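PDB 4U8T: ZYRO0G01672p from Zygosaccharomyces rouxii, which probably acts as a reader of N6-methyladenosine in mRNA, its YTH domain binding the methylated base. Local coordinates for residues H38-T51 with R107-V119. Residues are numbered along the deposited sequence; the frame is centred on the assembly and turned at random.
Sequences HVKKSFYNGIWSST and RYRHAFKVRWIVV. With nucleotides of chain G.
Trp48 and Phe112 exchange two backbone hydrogen bonds, Trp48 N to Phe112 O and Phe112 N to Trp48 O, both 2.9 Å, fixing the short edge strand 47-48 antiparallel to strand 111-119 in the mixed sheet of the YTH domain. The tight packing lies where helix 38-45 crosses that strand. The indole of Trp116 packs against the helix: Phe43 CA sits over its five-membered ring, and the Phe43 ring turns its edge to the same indole, planes at 72°. Trp116 NE1 donates in its ring plane to Ser42 OG at 3.2 Å, and Ser42 OG in turn donates to Ile47 O at 2.7 Å. Were Trp116 an alanine, Ser42 OG would probably lose its indole donor and a gap open beside Phe43 and Val39. The other end is looser: exposed Arg107 has Thr51 CG2 over one face of its guanidinium, and its placement at the RNA phosphate is doubtful. Between the two ends is the methyladenine cage. With CG anti to the backbone N (chi1 -176°), the Trp48 indole turns from the strand to one face of the base; Tyr108 covers the opposite face. His38 ND1 donates to base N1 at 2.8 Å (170°), and base N6 donates to Ser49 O, also at 2.8 Å.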
ATOM      1  N   HIS A  38      -8.700   7.189   6.977  1.00 26.12           N
ATOM      2  CA  HIS A  38      -8.633   7.218   5.521  1.00 18.52           C
ATOM      3  C   HIS A  38      -8.320   5.835   4.967  1.00 21.67           C
ATOM      4  O   HIS A  38      -8.776   5.465   3.897  1.00 20.41           O
ATOM      5  CB  HIS A  38      -7.591   8.201   5.032  1.00 17.46           C
ATOM      6  CG  HIS A  38      -8.024   9.622   5.091  1.00 23.66           C
ATOM      7  ND1 HIS A  38      -7.348  10.626   4.436  1.00 26.21           N
ATOM      8  CD2 HIS A  38      -9.064  10.213   5.713  1.00 26.38           C
ATOM      9  CE1 HIS A  38      -7.953  11.776   4.656  1.00 27.15           C
ATOM     10  NE2 HIS A  38      -8.997  11.553   5.430  1.00 28.99           N
ATOM     11  N   VAL A  39      -7.537   5.077   5.717  1.00 18.16           N
ATOM     12  CA  VAL A  39      -7.178   3.745   5.323  1.00 16.89           C
ATOM     13  C   VAL A  39      -8.389   2.873   5.408  1.00 20.77           C
ATOM     14  O   VAL A  39      -8.616   2.077   4.530  1.00 22.28           O
ATOM     15  CB  VAL A  39      -6.068   3.171   6.197  1.00 13.78           C
ATOM     16  CG1 VAL A  39      -5.680   1.799   5.735  1.00 15.16           C
ATOM     17  CG2 VAL A  39      -4.887   4.093   6.182  1.00 15.67           C
ATOM     18  N   LYS A  40      -9.176   3.022   6.461  1.00 20.53           N
ATOM     19  CA  LYS A  40     -10.412   2.267   6.589  1.00 21.66           C
ATOM     20  C   LYS A  40     -11.417   2.594   5.483  1.00 24.66           C
ATOM     21  O   LYS A  40     -12.138   1.723   4.998  1.00 26.32           O
ATOM     22  CB  LYS A  40     -11.067   2.494   7.936  1.00 23.97           C
ATOM     23  CG  LYS A  40     -10.457   1.766   9.081  1.00 22.83           C
ATOM     24  CD  LYS A  40     -11.480   1.848  10.151  1.00 29.49           C
ATOM     25  CE  LYS A  40     -11.202   1.041  11.374  1.00 34.07           C
ATOM     26  NZ  LYS A  40     -12.417   1.078  12.226  1.00 40.78           N
ATOM     27  N   LYS A  41     -11.517   3.869   5.145  1.00 19.26           N
ATOM     28  CA  LYS A  41     -12.335   4.281   4.034  1.00 20.43           C
ATOM     29  C   LYS A  41     -11.842   3.668   2.732  1.00 22.45           C
ATOM     30  O   LYS A  41     -12.635   3.325   1.867  1.00 24.62           O
ATOM     31  CB  LYS A  41     -12.349   5.807   3.949  1.00 20.17           C
ATOM     32  CG  LYS A  41     -13.077   6.386   5.103  1.00 22.99           C
ATOM     33  CD  LYS A  41     -13.099   7.849   5.112  1.00 23.84           C
ATOM     34  CE  LYS A  41     -14.059   8.325   6.161  1.00 24.56           C
ATOM     35  NZ  LYS A  41     -13.814   9.742   6.470  1.00 32.36           N
ATOM     36  N   SER A  42     -10.536   3.503   2.603  1.00 21.20           N
ATOM     37  CA  SER A  42     -10.001   2.866   1.423  1.00 18.48           C
ATOM     38  C   SER A  42     -10.458   1.432   1.356  1.00 19.74           C
ATOM     39  O   SER A  42     -10.887   0.965   0.316  1.00 22.79           O
ATOM     40  CB  SER A  42      -8.483   2.947   1.413  1.00 18.17           C
ATOM     41  OG  SER A  42      -7.959   2.361   0.253  1.00 20.96           O
ATOM     42  N   PHE A  43     -10.428   0.744   2.488  1.00 24.48           N
ATOM     43  CA  PHE A  43     -10.819  -0.654   2.505  1.00 20.33           C
ATOM     44  C   PHE A  43     -12.281  -0.816   2.141  1.00 21.48           C
ATOM     45  O   PHE A  43     -12.629  -1.665   1.356  1.00 27.80           O
ATOM     46  CB  PHE A  43     -10.582  -1.276   3.876  1.00 16.20           C
ATOM     47  CG  PHE A  43     -11.129  -2.658   4.004  1.00 18.76           C
ATOM     48  CD1 PHE A  43     -10.430  -3.737   3.520  1.00 17.76           C
ATOM     49  CD2 PHE A  43     -12.376  -2.876   4.544  1.00 20.30           C
ATOM     50  CE1 PHE A  43     -10.941  -4.999   3.607  1.00 17.48           C
ATOM     51  CE2 PHE A  43     -12.882  -4.141   4.613  1.00 19.06           C
ATOM     52  CZ  PHE A  43     -12.156  -5.203   4.145  1.00 16.86           C
ATOM     53  N   TYR A  44     -13.138   0.004   2.708  1.00 20.58           N
ATOM     54  CA  TYR A  44     -14.563  -0.143   2.472  1.00 19.51           C
ATOM     55  C   TYR A  44     -14.995   0.371   1.122  1.00 24.33           C
ATOM     56  O   TYR A  44     -15.944  -0.121   0.577  1.00 26.31           O
ATOM     57  CB  TYR A  44     -15.363   0.537   3.595  1.00 21.57           C
ATOM     58  CG  TYR A  44     -15.354  -0.228   4.906  1.00 25.65           C
ATOM     59  CD1 TYR A  44     -15.911  -1.495   4.990  1.00 22.36           C
ATOM     60  CD2 TYR A  44     -14.724   0.276   6.030  1.00 26.60           C
ATOM     61  CE1 TYR A  44     -15.894  -2.211   6.163  1.00 20.97           C
ATOM     62  CE2 TYR A  44     -14.697  -0.447   7.222  1.00 25.72           C
ATOM     63  CZ  TYR A  44     -15.284  -1.685   7.272  1.00 23.72           C
ATOM     64  OH  TYR A  44     -15.266  -2.405   8.421  1.00 25.11           O
ATOM     65  N   ASN A  45     -14.260   1.315   0.555  1.00 27.08           N
ATOM     66  CA  ASN A  45     -14.691   1.967  -0.660  1.00 19.10           C
ATOM     67  C   ASN A  45     -13.932   1.604  -1.906  1.00 20.35           C
ATOM     68  O   ASN A  45     -14.315   2.015  -2.998  1.00 21.84           O
ATOM     69  CB  ASN A  45     -14.593   3.458  -0.491  1.00 18.00           C
ATOM     70  CG  ASN A  45     -15.510   3.973   0.551  1.00 22.38           C
ATOM     71  OD1 ASN A  45     -16.699   4.136   0.315  1.00 24.94           O
ATOM     72  ND2 ASN A  45     -14.960   4.272   1.714  1.00 22.74           N
ATOM     73  N   GLY A  46     -12.836   0.875  -1.739  1.00 19.01           N
ATOM     74  CA  GLY A  46     -12.075   0.349  -2.850  1.00 19.16           C
ATOM     75  C   GLY A  46     -11.393   1.408  -3.693  1.00 23.30           C
ATOM     76  O   GLY A  46     -11.150   1.216  -4.878  1.00 22.82           O
ATOM     77  N   ILE A  47     -11.067   2.534  -3.079  1.00 22.73           N
ATOM     78  CA  ILE A  47     -10.300   3.546  -3.760  1.00 21.47           C
ATOM     79  C   ILE A  47      -9.170   4.040  -2.863  1.00 21.50           C
ATOM     80  O   ILE A  47      -9.176   3.817  -1.670  1.00 22.79           O
ATOM     81  CB  ILE A  47     -11.193   4.727  -4.198  1.00 21.15           C
ATOM     82  CG1 ILE A  47     -11.769   5.470  -3.001  1.00 28.04           C
ATOM     83  CG2 ILE A  47     -12.319   4.263  -5.075  1.00 19.74           C
ATOM     84  CD1 ILE A  47     -12.438   6.760  -3.385  1.00 26.42           C
ATOM     85  N   TRP A  48      -8.173   4.668  -3.460  1.00 23.06           N
ATOM     86  CA  TRP A  48      -7.129   5.341  -2.718  1.00 19.75           C
ATOM     87  C   TRP A  48      -6.666   6.532  -3.520  1.00 19.92           C
ATOM     88  O   TRP A  48      -6.861   6.605  -4.721  1.00 21.73           O
ATOM     89  CB  TRP A  48      -5.947   4.406  -2.408  1.00 19.67           C
ATOM     90  CG  TRP A  48      -4.900   5.059  -1.548  1.00 19.97           C
ATOM     91  CD1 TRP A  48      -3.638   5.400  -1.921  1.00 16.02           C
ATOM     92  CD2 TRP A  48      -5.054   5.511  -0.203  1.00 19.10           C
ATOM     93  NE1 TRP A  48      -2.990   6.015  -0.891  1.00 15.93           N
ATOM     94  CE2 TRP A  48      -3.828   6.094   0.183  1.00 17.29           C
ATOM     95  CE3 TRP A  48      -6.099   5.470   0.723  1.00 17.10           C
ATOM     96  CZ2 TRP A  48      -3.612   6.629   1.451  1.00 15.36           C
ATOM     97  CZ3 TRP A  48      -5.882   6.003   1.992  1.00 18.94           C
ATOM     98  CH2 TRP A  48      -4.645   6.584   2.339  1.00 16.62           C
ATOM     99  N   SER A  49      -6.061   7.484  -2.843  1.00 18.36           N
ATOM    100  CA  SER A  49      -5.487   8.599  -3.528  1.00 21.10           C
ATOM    101  C   SER A  49      -4.231   9.033  -2.805  1.00 21.45           C
ATOM    102  O   SER A  49      -4.121   8.891  -1.604  1.00 21.96           O
ATOM    103  CB  SER A  49      -6.478   9.729  -3.609  1.00 25.37           C
ATOM    104  OG  SER A  49      -5.899  10.808  -4.292  1.00 32.76           O
ATOM    105  N   SER A  50      -3.260   9.529  -3.547  1.00 22.24           N
ATOM    106  CA  SER A  50      -2.041  10.000  -2.944  1.00 18.68           C
ATOM    107  C   SER A  50      -1.926  11.494  -3.129  1.00 19.87           C
ATOM    108  O   SER A  50      -2.895  12.155  -3.440  1.00 22.95           O
ATOM    109  CB  SER A  50      -0.860   9.281  -3.546  1.00 18.80           C
ATOM    110  OG  SER A  50       0.340   9.708  -2.979  1.00 24.46           O
ATOM    111  N   THR A  51      -0.739  12.036  -2.969  1.00 18.97           N
ATOM    112  CA  THR A  51      -0.556  13.450  -3.202  1.00 20.48           C
ATOM    113  C   THR A  51      -0.539  13.786  -4.669  1.00 19.85           C
ATOM    114  O   THR A  51      -0.678  12.926  -5.514  1.00 20.79           O
ATOM    115  CB  THR A  51       0.726  13.943  -2.597  1.00 19.83           C
ATOM    116  OG1 THR A  51       1.812  13.161  -3.105  1.00 20.50           O
ATOM    117  CG2 THR A  51       0.682  13.814  -1.110  1.00 19.88           C
ATOM    118  N   ARG A 107      -7.917  17.914  -0.358  1.00 56.60           N
ATOM    119  CA  ARG A 107      -6.627  17.755  -1.024  1.00 46.08           C
ATOM    120  C   ARG A 107      -6.539  16.610  -2.056  1.00 47.40           C
ATOM    121  O   ARG A 107      -5.686  16.606  -2.934  1.00 53.90           O
ATOM    122  CB  ARG A 107      -5.593  17.511   0.055  1.00 46.26           C
ATOM    123  CG  ARG A 107      -4.174  17.704  -0.331  1.00 44.40           C
ATOM    124  CD  ARG A 107      -3.328  17.080   0.747  1.00 50.74           C
ATOM    125  NE  ARG A 107      -1.906  17.267   0.514  1.00 57.13           N
ATOM    126  CZ  ARG A 107      -0.967  16.737   1.283  1.00 45.78           C
ATOM    127  NH1 ARG A 107      -1.317  15.927   2.258  1.00 41.27           N
ATOM    128  NH2 ARG A 107       0.312  16.951   1.040  1.00 39.79           N
ATOM    129  N   TYR A 108      -7.441  15.645  -1.944  1.00 45.36           N
ATOM    130  CA  TYR A 108      -7.437  14.445  -2.770  1.00 36.72           C
ATOM    131  C   TYR A 108      -8.541  14.477  -3.789  1.00 41.23           C
ATOM    132  O   TYR A 108      -9.585  13.879  -3.589  1.00 39.90           O
ATOM    133  CB  TYR A 108      -7.555  13.204  -1.883  1.00 35.55           C
ATOM    134  CG  TYR A 108      -6.578  13.275  -0.752  1.00 32.90           C
ATOM    135  CD1 TYR A 108      -5.237  13.047  -0.961  1.00 31.84           C
ATOM    136  CD2 TYR A 108      -6.984  13.623   0.507  1.00 33.06           C
ATOM    137  CE1 TYR A 108      -4.349  13.146   0.048  1.00 28.12           C
ATOM    138  CE2 TYR A 108      -6.100  13.722   1.518  1.00 29.85           C
ATOM    139  CZ  TYR A 108      -4.788  13.478   1.285  1.00 27.63           C
ATOM    140  OH  TYR A 108      -3.892  13.594   2.299  1.00 32.55           O
ATOM    141  N   ARG A 109      -8.324  15.172  -4.891  1.00 47.86           N
ATOM    142  CA  ARG A 109      -9.397  15.363  -5.843  1.00 42.47           C
ATOM    143  C   ARG A 109      -9.505  14.244  -6.857  1.00 38.80           C
ATOM    144  O   ARG A 109     -10.537  14.077  -7.491  1.00 39.84           O
ATOM    145  CB  ARG A 109      -9.185  16.688  -6.567  1.00 46.56           C
ATOM    146  CG  ARG A 109      -9.015  17.844  -5.612  1.00 64.69           C
ATOM    147  CD  ARG A 109      -9.955  18.990  -5.929  1.00 78.77           C
ATOM    148  NE  ARG A 109      -9.741  20.109  -5.022  1.00 80.81           N
ATOM    149  CZ  ARG A 109     -10.141  20.113  -3.752  1.00 91.28           C
ATOM    150  NH1 ARG A 109     -10.755  19.051  -3.249  1.00 80.38           N
ATOM    151  NH2 ARG A 109      -9.912  21.164  -2.964  1.00 86.90           N
ATOM    152  N   HIS A 110      -8.465  13.439  -6.982  1.00 36.63           N
ATOM    153  CA  HIS A 110      -8.534  12.289  -7.863  1.00 35.70           C
ATOM    154  C   HIS A 110      -8.216  11.048  -7.080  1.00 31.13           C
ATOM    155  O   HIS A 110      -7.623  11.133  -6.032  1.00 37.98           O
ATOM    156  CB  HIS A 110      -7.581  12.463  -9.032  1.00 33.16           C
ATOM    157  CG  HIS A 110      -7.648  13.816  -9.658  1.00 38.13           C
ATOM    158  ND1 HIS A 110      -8.791  14.304 -10.249  1.00 45.84           N
ATOM    159  CD2 HIS A 110      -6.725  14.794  -9.763  1.00 40.27           C
ATOM    160  CE1 HIS A 110      -8.565  15.522 -10.701  1.00 42.95           C
ATOM    161  NE2 HIS A 110      -7.319  15.843 -10.417  1.00 41.45           N
ATOM    162  N   ALA A 111      -8.581   9.889  -7.592  1.00 24.11           N
ATOM    163  CA  ALA A 111      -8.270   8.658  -6.907  1.00 21.73           C
ATOM    164  C   ALA A 111      -8.249   7.542  -7.882  1.00 20.69           C
ATOM    165  O   ALA A 111      -8.699   7.690  -8.981  1.00 25.79           O
ATOM    166  CB  ALA A 111      -9.279   8.373  -5.825  1.00 24.55           C
ATOM    167  N   PHE A 112      -7.776   6.390  -7.450  1.00 24.39           N
ATOM    168  CA  PHE A 112      -7.797   5.221  -8.300  1.00 24.32           C
ATOM    169  C   PHE A 112      -8.363   4.044  -7.539  1.00 23.02           C
ATOM    170  O   PHE A 112      -8.368   4.047  -6.335  1.00 23.92           O
ATOM    171  CB  PHE A 112      -6.395   4.902  -8.813  1.00 25.86           C
ATOM    172  CG  PHE A 112      -5.333   4.907  -7.751  1.00 23.90           C
ATOM    173  CD1 PHE A 112      -5.104   3.782  -6.986  1.00 21.58           C
ATOM    174  CD2 PHE A 112      -4.553   6.026  -7.535  1.00 21.94           C
ATOM    175  CE1 PHE A 112      -4.146   3.776  -6.034  1.00 21.33           C
ATOM    176  CE2 PHE A 112      -3.586   6.026  -6.577  1.00 21.77           C
ATOM    177  CZ  PHE A 112      -3.380   4.898  -5.829  1.00 25.60           C
ATOM    178  N   LYS A 113      -8.819   3.031  -8.252  1.00 23.86           N
ATOM    179  CA  LYS A 113      -9.394   1.862  -7.616  1.00 21.82           C
ATOM    180  C   LYS A 113      -8.327   0.986  -7.047  1.00 20.69           C
ATOM    181  O   LYS A 113      -7.269   0.811  -7.635  1.00 24.06           O
ATOM    182  CB  LYS A 113     -10.252   1.062  -8.601  1.00 24.42           C
ATOM    183  CG  LYS A 113     -11.512   1.775  -8.995  1.00 26.42           C
ATOM    184  CD  LYS A 113     -12.341   1.004  -9.966  1.00 32.97           C
ATOM    185  CE  LYS A 113     -13.677   1.714 -10.137  1.00 50.71           C
ATOM    186  NZ  LYS A 113     -14.621   1.070 -11.092  1.00 57.85           N
ATOM    187  N   VAL A 114      -8.627   0.416  -5.892  1.00 24.14           N
ATOM    188  CA  VAL A 114      -7.737  -0.535  -5.240  1.00 22.89           C
ATOM    189  C   VAL A 114      -8.505  -1.775  -4.837  1.00 23.34           C
ATOM    190  O   VAL A 114      -9.694  -1.736  -4.608  1.00 27.45           O
ATOM    191  CB  VAL A 114      -7.038   0.057  -3.975  1.00 18.89           C
ATOM    192  CG1 VAL A 114      -6.063   1.128  -4.342  1.00 18.78           C
ATOM    193  CG2 VAL A 114      -8.036   0.571  -2.992  1.00 19.34           C
ATOM    194  N   ARG A 115      -7.826  -2.899  -4.840  1.00 22.42           N
ATOM    195  CA  ARG A 115      -8.393  -4.139  -4.355  1.00 26.88           C
ATOM    196  C   ARG A 115      -7.622  -4.631  -3.129  1.00 22.97           C
ATOM    197  O   ARG A 115      -6.437  -4.895  -3.206  1.00 25.54           O
ATOM    198  CB  ARG A 115      -8.457  -5.127  -5.515  1.00 33.24           C
ATOM    199  CG  ARG A 115      -9.816  -5.024  -6.192  1.00 42.93           C
ATOM    200  CD  ARG A 115      -9.894  -5.467  -7.644  1.00 47.78           C
ATOM    201  NE  ARG A 115      -9.136  -6.673  -7.947  1.00 55.38           N
ATOM    202  CZ  ARG A 115      -8.868  -7.082  -9.183  1.00 54.83           C
ATOM    203  NH1 ARG A 115      -8.147  -8.182  -9.375  1.00 51.46           N
ATOM    204  NH2 ARG A 115      -9.347  -6.405 -10.225  1.00 45.05           N
ATOM    205  N   TRP A 116      -8.255  -4.629  -1.965  1.00 23.08           N
ATOM    206  CA  TRP A 116      -7.566  -5.067  -0.752  1.00 21.68           C
ATOM    207  C   TRP A 116      -7.358  -6.589  -0.646  1.00 25.20           C
ATOM    208  O   TRP A 116      -8.229  -7.378  -0.952  1.00 28.64           O
ATOM    209  CB  TRP A 116      -8.301  -4.499   0.472  1.00 21.17           C
ATOM    210  CG  TRP A 116      -7.939  -3.067   0.704  1.00 18.59           C
ATOM    211  CD1 TRP A 116      -8.436  -1.987   0.052  1.00 17.29           C
ATOM    212  CD2 TRP A 116      -6.981  -2.564   1.631  1.00 16.66           C
ATOM    213  NE1 TRP A 116      -7.860  -0.850   0.512  1.00 16.27           N
ATOM    214  CE2 TRP A 116      -6.953  -1.175   1.481  1.00 16.15           C
ATOM    215  CE3 TRP A 116      -6.147  -3.151   2.576  1.00 17.03           C
ATOM    216  CZ2 TRP A 116      -6.122  -0.368   2.235  1.00 13.77           C
ATOM    217  CZ3 TRP A 116      -5.328  -2.340   3.326  1.00 16.78           C
ATOM    218  CH2 TRP A 116      -5.320  -0.972   3.150  1.00 13.07           C
ATOM    219  N   ILE A 117      -6.152  -6.964  -0.234  1.00 21.99           N
ATOM    220  CA  ILE A 117      -5.681  -8.348  -0.159  1.00 23.39           C
ATOM    221  C   ILE A 117      -5.411  -8.822   1.262  1.00 24.80           C
ATOM    222  O   ILE A 117      -5.758  -9.932   1.651  1.00 31.33           O
ATOM    223  CB  ILE A 117      -4.350  -8.520  -0.890  1.00 25.77           C
ATOM    224  CG1 ILE A 117      -4.456  -8.343  -2.371  1.00 25.51           C
ATOM    225  CG2 ILE A 117      -3.761  -9.873  -0.643  1.00 28.71           C
ATOM    226  CD1 ILE A 117      -3.115  -8.546  -2.942  1.00 27.15           C
ATOM    227  N   VAL A 118      -4.707  -7.980   2.002  1.00 20.18           N
ATOM    228  CA  VAL A 118      -4.281  -8.275   3.351  1.00 20.34           C
ATOM    229  C   VAL A 118      -4.718  -7.151   4.257  1.00 22.25           C
ATOM    230  O   VAL A 118      -4.534  -5.999   3.937  1.00 19.60           O
ATOM    231  CB  VAL A 118      -2.763  -8.412   3.458  1.00 21.39           C
ATOM    232  CG1 VAL A 118      -2.378  -8.869   4.827  1.00 20.24           C
ATOM    233  CG2 VAL A 118      -2.252  -9.370   2.440  1.00 25.78           C
ATOM    234  N   VAL A 119      -5.326  -7.489   5.376  1.00 20.93           N
ATOM    235  CA  VAL A 119      -5.558  -6.517   6.417  1.00 18.81           C
ATOM    236  C   VAL A 119      -4.985  -7.099   7.681  1.00 20.73           C
ATOM    237  O   VAL A 119      -5.560  -7.997   8.262  1.00 26.15           O
ATOM    238  CB  VAL A 119      -7.062  -6.194   6.607  1.00 20.19           C
ATOM    239  CG1 VAL A 119      -7.266  -5.281   7.776  1.00 21.09           C
ATOM    240  CG2 VAL A 119      -7.649  -5.570   5.378  1.00 15.69           C
TER
ATOM    241  C2  6MZ G   4      -4.305  10.852   4.229  1.00 18.86           C
ATOM    242  C4  6MZ G   4      -2.227  10.901   3.169  1.00 22.36           C
ATOM    243  C5  6MZ G   4      -2.838  10.384   1.959  1.00 23.02           C
ATOM    244  O1P 6MZ G   4       2.098  17.332   1.968  1.00 31.11           O
ATOM    245  O2P 6MZ G   4       4.089  16.742   3.417  1.00 23.51           O
ATOM    246  N9  6MZ G   4      -0.935  11.048   2.895  1.00 19.89           N
ATOM    247  N3  6MZ G   4      -3.007  11.099   4.250  1.00 20.41           N
ATOM    248  N1  6MZ G   4      -4.926  10.395   3.153  1.00 21.42           N
ATOM    249  C6  6MZ G   4      -4.284  10.136   2.007  1.00 21.23           C
ATOM    250  N6  6MZ G   4      -4.938   9.670   0.935  1.00 20.24           N
ATOM    251  C9  6MZ G   4      -6.371   9.559   0.972  1.00 22.05           C
ATOM    252  N7  6MZ G   4      -1.857  10.273   1.054  1.00 21.65           N
ATOM    253  C8  6MZ G   4      -0.722  10.693   1.632  1.00 20.55           C
ATOM    254  O5' 6MZ G   4       2.235  15.128   2.920  1.00 25.28           O
ATOM    255  C5' 6MZ G   4       2.656  13.789   2.745  1.00 17.97           C
ATOM    256  C4' 6MZ G   4       1.940  12.881   3.694  1.00 18.55           C
ATOM    257  O4' 6MZ G   4       0.589  12.738   3.268  1.00 23.48           O
ATOM    258  C1' 6MZ G   4       0.060  11.581   3.826  1.00 19.41           C
ATOM    259  C2' 6MZ G   4       1.209  10.629   4.106  1.00 17.37           C
ATOM    260  O2' 6MZ G   4       1.197  10.347   5.489  1.00 19.44           O
ATOM    261  C3' 6MZ G   4       2.451  11.456   3.767  1.00 19.15           C
ATOM    262  O3' 6MZ G   4       3.443  11.313   4.752  1.00 19.26           O
ATOM    263  P   6MZ G   4       3.099  16.342   2.393  1.00 21.55           P
ATOM    264  P     G G   3       5.370  20.479  -1.115  1.00 34.78           P
ATOM    265  OP1   G G   3       5.120  21.343   0.037  1.00 33.58           O
ATOM    266  OP2   G G   3       6.716  20.022  -1.468  1.00 28.78           O
ATOM    267  O5'   G G   3       4.501  19.219  -0.759  1.00 34.58           O
ATOM    268  C5'   G G   3       4.223  18.221  -1.713  1.00 21.23           C
ATOM    269  C4'   G G   3       3.710  16.977  -1.037  1.00 18.75           C
ATOM    270  O4'   G G   3       3.835  15.893  -1.984  1.00 20.21           O
ATOM    271  C3'   G G   3       4.532  16.564   0.176  1.00 17.22           C
ATOM    272  O3'   G G   3       3.728  15.785   1.040  1.00 24.84           O
ATOM    273  C2'   G G   3       5.576  15.661  -0.434  1.00 17.52           C
ATOM    274  O2'   G G   3       6.151  14.750   0.464  1.00 24.02           O
ATOM    275  C1'   G G   3       4.760  14.943  -1.496  1.00 20.03           C
ATOM    276  N9    G G   3       5.573  14.436  -2.601  1.00 15.59           N
ATOM    277  C8    G G   3       5.522  13.176  -3.117  1.00 16.23           C
ATOM    278  N7    G G   3       6.340  12.981  -4.093  1.00 18.14           N
ATOM    279  C5    G G   3       6.978  14.206  -4.227  1.00 18.85           C
ATOM    280  C6    G G   3       7.981  14.622  -5.116  1.00 19.02           C
ATOM    281  O6    G G   3       8.521  13.986  -5.999  1.00 19.11           O
ATOM    282  N1    G G   3       8.335  15.935  -4.902  1.00 20.69           N
ATOM    283  C2    G G   3       7.802  16.753  -3.955  1.00 19.89           C
ATOM    284  N2    G G   3       8.258  17.995  -3.875  1.00 21.28           N
ATOM    285  N3    G G   3       6.878  16.380  -3.135  1.00 19.43           N
ATOM    286  C4    G G   3       6.508  15.113  -3.320  1.00 17.10           C
TER